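Long-range contact in ABC transporter substrate-binding protein (Bradyrhizobium japonicum, PDB 4I1D), which probably serves as the periplasmic solute-binding component of an ABC transporter, possibly for polyamines, and can hold d-malate: residues T146-L151 with Y162-D167. Sequence-based numbering, arbitrary orientation.
Sequences TLEAAL and YPLDVD
Glu148 reaches from helix 146-153 to Tyr162, whose hydroxyl donates a hydrogen bond to OE1; the modelled OH to OE1 separation, 2.4 Å, is very short and its exact value doubtful. OE1 arrives at the ring's edge, near its plane, while the carboxylate is turned 68° from that plane. A bend in the glutamate chain (chi2 87°) swings the acid toward the phenol. Alongside, Leu164 points at the helix and splits its methyls: CD1 lies 4.1 Å from Leu147 CB, and CD2 lies 3.8 Å from Leu151 CD1. Leu147 CD1 meets Val166 CG1 at 4.3 Å, and Leu151 CD2 rests 3.5 Å from Asp165 O. This contact illustrates how a beta-alpha-beta crossover can hold two helices in its connection: parallel strands 137-140 and 182-184 of this periplasmic-binding-protein lobe are joined through helices 146-153 and 166-176, and the loop between these helices folds back on the first. Asp165 N-caps the second helix through OD1 and Arg168 N. Glu148 OE1 also accepts a hydrogen bond from Trp306 NE1, so an alanine here would probably leave both the indole N-H and the tyrosine hydroxyl without their shared acceptor. Farther out, Trp305 of helix 303-306 packs on Leu164, and Trp318 of helix 309-321 on Leu147.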
ATOM      1  N   THR A 146      14.354  -8.340  29.439  1.00 38.84           N
ATOM      2  CA  THR A 146      15.137  -7.199  28.970  1.00 38.79           C
ATOM      3  C   THR A 146      14.888  -5.947  29.828  1.00 42.18           C
ATOM      4  O   THR A 146      15.842  -5.287  30.269  1.00 45.28           O
ATOM      5  CB  THR A 146      14.841  -6.903  27.483  1.00 45.02           C
ATOM      6  OG1 THR A 146      14.999  -8.104  26.718  1.00 47.89           O
ATOM      7  CG2 THR A 146      15.780  -5.831  26.936  1.00 45.53           C
ATOM      8  N   LEU A 147      13.616  -5.624  30.071  1.00 43.31           N
ATOM      9  CA  LEU A 147      13.277  -4.477  30.915  1.00 40.59           C
ATOM     10  C   LEU A 147      13.888  -4.650  32.295  1.00 43.68           C
ATOM     11  O   LEU A 147      14.474  -3.716  32.833  1.00 46.45           O
ATOM     12  CB  LEU A 147      11.768  -4.313  31.054  1.00 42.03           C
ATOM     13  CG  LEU A 147      11.011  -3.978  29.773  1.00 49.63           C
ATOM     14  CD1 LEU A 147       9.600  -3.548  30.115  1.00 56.06           C
ATOM     15  CD2 LEU A 147      11.729  -2.881  29.006  1.00 43.60           C
ATOM     16  N   GLU A 148      13.742  -5.837  32.878  1.00 41.40           N
ATOM     17  CA  GLU A 148      14.332  -6.085  34.203  1.00 47.74           C
ATOM     18  C   GLU A 148      15.837  -5.789  34.225  1.00 43.37           C
ATOM     19  O   GLU A 148      16.333  -5.124  35.137  1.00 48.91           O
ATOM     20  CB  GLU A 148      14.065  -7.520  34.674  1.00 48.46           C
ATOM     21  CG  GLU A 148      12.627  -7.785  35.111  1.00 55.50           C
ATOM     22  CD  GLU A 148      11.691  -8.183  33.969  1.00 53.55           C
ATOM     23  OE1 GLU A 148      10.579  -8.667  34.277  1.00 52.81           O
ATOM     24  OE2 GLU A 148      12.052  -8.020  32.778  1.00 49.22           O
ATOM     25  N   ALA A 149      16.556  -6.273  33.213  1.00 41.39           N
ATOM     26  CA  ALA A 149      18.007  -6.113  33.161  1.00 41.76           C
ATOM     27  C   ALA A 149      18.389  -4.639  33.059  1.00 47.42           C
ATOM     28  O   ALA A 149      19.368  -4.185  33.672  1.00 48.06           O
ATOM     29  CB  ALA A 149      18.600  -6.908  31.992  1.00 39.04           C
ATOM     30  N   ALA A 150      17.615  -3.894  32.279  1.00 46.16           N
ATOM     31  CA  ALA A 150      17.860  -2.470  32.134  1.00 43.38           C
ATOM     32  C   ALA A 150      17.691  -1.766  33.475  1.00 47.48           C
ATOM     33  O   ALA A 150      18.446  -0.865  33.796  1.00 49.20           O
ATOM     34  CB  ALA A 150      16.926  -1.863  31.089  1.00 43.75           C
ATOM     35  N   LEU A 151      16.699  -2.172  34.259  1.00 54.18           N
ATOM     36  CA  LEU A 151      16.487  -1.530  35.553  1.00 54.94           C
ATOM     37  C   LEU A 151      17.609  -1.874  36.533  1.00 51.49           C
ATOM     38  O   LEU A 151      18.098  -1.013  37.268  1.00 46.67           O
ATOM     39  CB  LEU A 151      15.121  -1.894  36.123  1.00 53.87           C
ATOM     40  CG  LEU A 151      13.995  -1.112  35.440  1.00 53.25           C
ATOM     41  CD1 LEU A 151      12.677  -1.872  35.474  1.00 49.01           C
ATOM     42  CD2 LEU A 151      13.863   0.258  36.064  1.00 45.26           C
ATOM     43  N   TYR A 162       9.695  -5.054  40.995  1.00 57.02           N
ATOM     44  CA  TYR A 162       8.269  -4.966  40.680  1.00 56.01           C
ATOM     45  C   TYR A 162       7.498  -4.088  41.671  1.00 57.89           C
ATOM     46  O   TYR A 162       7.815  -4.058  42.856  1.00 64.68           O
ATOM     47  CB  TYR A 162       7.659  -6.376  40.576  1.00 55.44           C
ATOM     48  CG  TYR A 162       8.299  -7.227  39.496  1.00 51.90           C
ATOM     49  CD1 TYR A 162       7.918  -7.098  38.166  1.00 52.00           C
ATOM     50  CD2 TYR A 162       9.289  -8.152  39.803  1.00 51.76           C
ATOM     51  CE1 TYR A 162       8.501  -7.864  37.169  1.00 54.35           C
ATOM     52  CE2 TYR A 162       9.885  -8.933  38.807  1.00 45.28           C
ATOM     53  CZ  TYR A 162       9.487  -8.782  37.494  1.00 49.35           C
ATOM     54  OH  TYR A 162      10.065  -9.547  36.504  1.00 49.85           O
ATOM     55  N   PRO A 163       6.501  -3.336  41.179  1.00 60.33           N
ATOM     56  CA  PRO A 163       6.121  -3.190  39.767  1.00 52.29           C
ATOM     57  C   PRO A 163       7.191  -2.438  38.979  1.00 48.32           C
ATOM     58  O   PRO A 163       7.805  -1.533  39.533  1.00 55.87           O
ATOM     59  CB  PRO A 163       4.837  -2.357  39.839  1.00 62.65           C
ATOM     60  CG  PRO A 163       4.948  -1.597  41.152  1.00 67.53           C
ATOM     61  CD  PRO A 163       5.639  -2.544  42.080  1.00 63.79           C
ATOM     62  N   LEU A 164       7.419  -2.804  37.718  1.00 49.04           N
ATOM     63  CA  LEU A 164       8.529  -2.227  36.960  1.00 47.51           C
ATOM     64  C   LEU A 164       8.323  -0.745  36.677  1.00 52.17           C
ATOM     65  O   LEU A 164       7.235  -0.327  36.300  1.00 55.16           O
ATOM     66  CB  LEU A 164       8.752  -2.969  35.637  1.00 46.23           C
ATOM     67  CG  LEU A 164       9.146  -4.449  35.694  1.00 45.41           C
ATOM     68  CD1 LEU A 164       9.419  -4.978  34.300  1.00 50.04           C
ATOM     69  CD2 LEU A 164      10.355  -4.693  36.592  1.00 47.12           C
ATOM     70  N   ASP A 165       9.374   0.048  36.868  1.00 52.43           N
ATOM     71  CA  ASP A 165       9.368   1.429  36.402  1.00 53.89           C
ATOM     72  C   ASP A 165       9.703   1.403  34.912  1.00 54.76           C
ATOM     73  O   ASP A 165      10.881   1.394  34.524  1.00 56.28           O
ATOM     74  CB  ASP A 165      10.397   2.258  37.165  1.00 56.45           C
ATOM     75  CG  ASP A 165      10.370   3.737  36.787  1.00 62.49           C
ATOM     76  OD1 ASP A 165       9.793   4.084  35.731  1.00 64.53           O
ATOM     77  OD2 ASP A 165      10.938   4.550  37.556  1.00 60.04           O
ATOM     78  N   VAL A 166       8.660   1.384  34.083  1.00 53.47           N
ATOM     79  CA  VAL A 166       8.819   1.146  32.649  1.00 55.12           C
ATOM     80  C   VAL A 166       9.506   2.291  31.898  1.00 56.66           C
ATOM     81  O   VAL A 166      10.394   2.038  31.078  1.00 62.37           O
ATOM     82  CB  VAL A 166       7.490   0.729  31.972  1.00 54.44           C
ATOM     83  CG1 VAL A 166       7.736   0.335  30.521  1.00 47.70           C
ATOM     84  CG2 VAL A 166       6.883  -0.448  32.716  1.00 50.84           C
ATOM     85  N   ASP A 167       9.118   3.535  32.178  1.00 51.65           N
ATOM     86  CA  ASP A 167       9.815   4.688  31.592  1.00 57.20           C
ATOM     87  C   ASP A 167      11.315   4.594  31.856  1.00 57.24           C
ATOM     88  O   ASP A 167      12.126   4.747  30.952  1.00 55.05           O
ATOM     89  CB  ASP A 167       9.298   6.015  32.162  1.00 54.90           C
ATOM     90  CG  ASP A 167       7.863   6.309  31.767  1.00 69.77           C
ATOM     91  OD1 ASP A 167       7.270   5.514  31.004  1.00 69.95           O
ATOM     92  OD2 ASP A 167       7.324   7.346  32.218  1.00 80.98           O
TER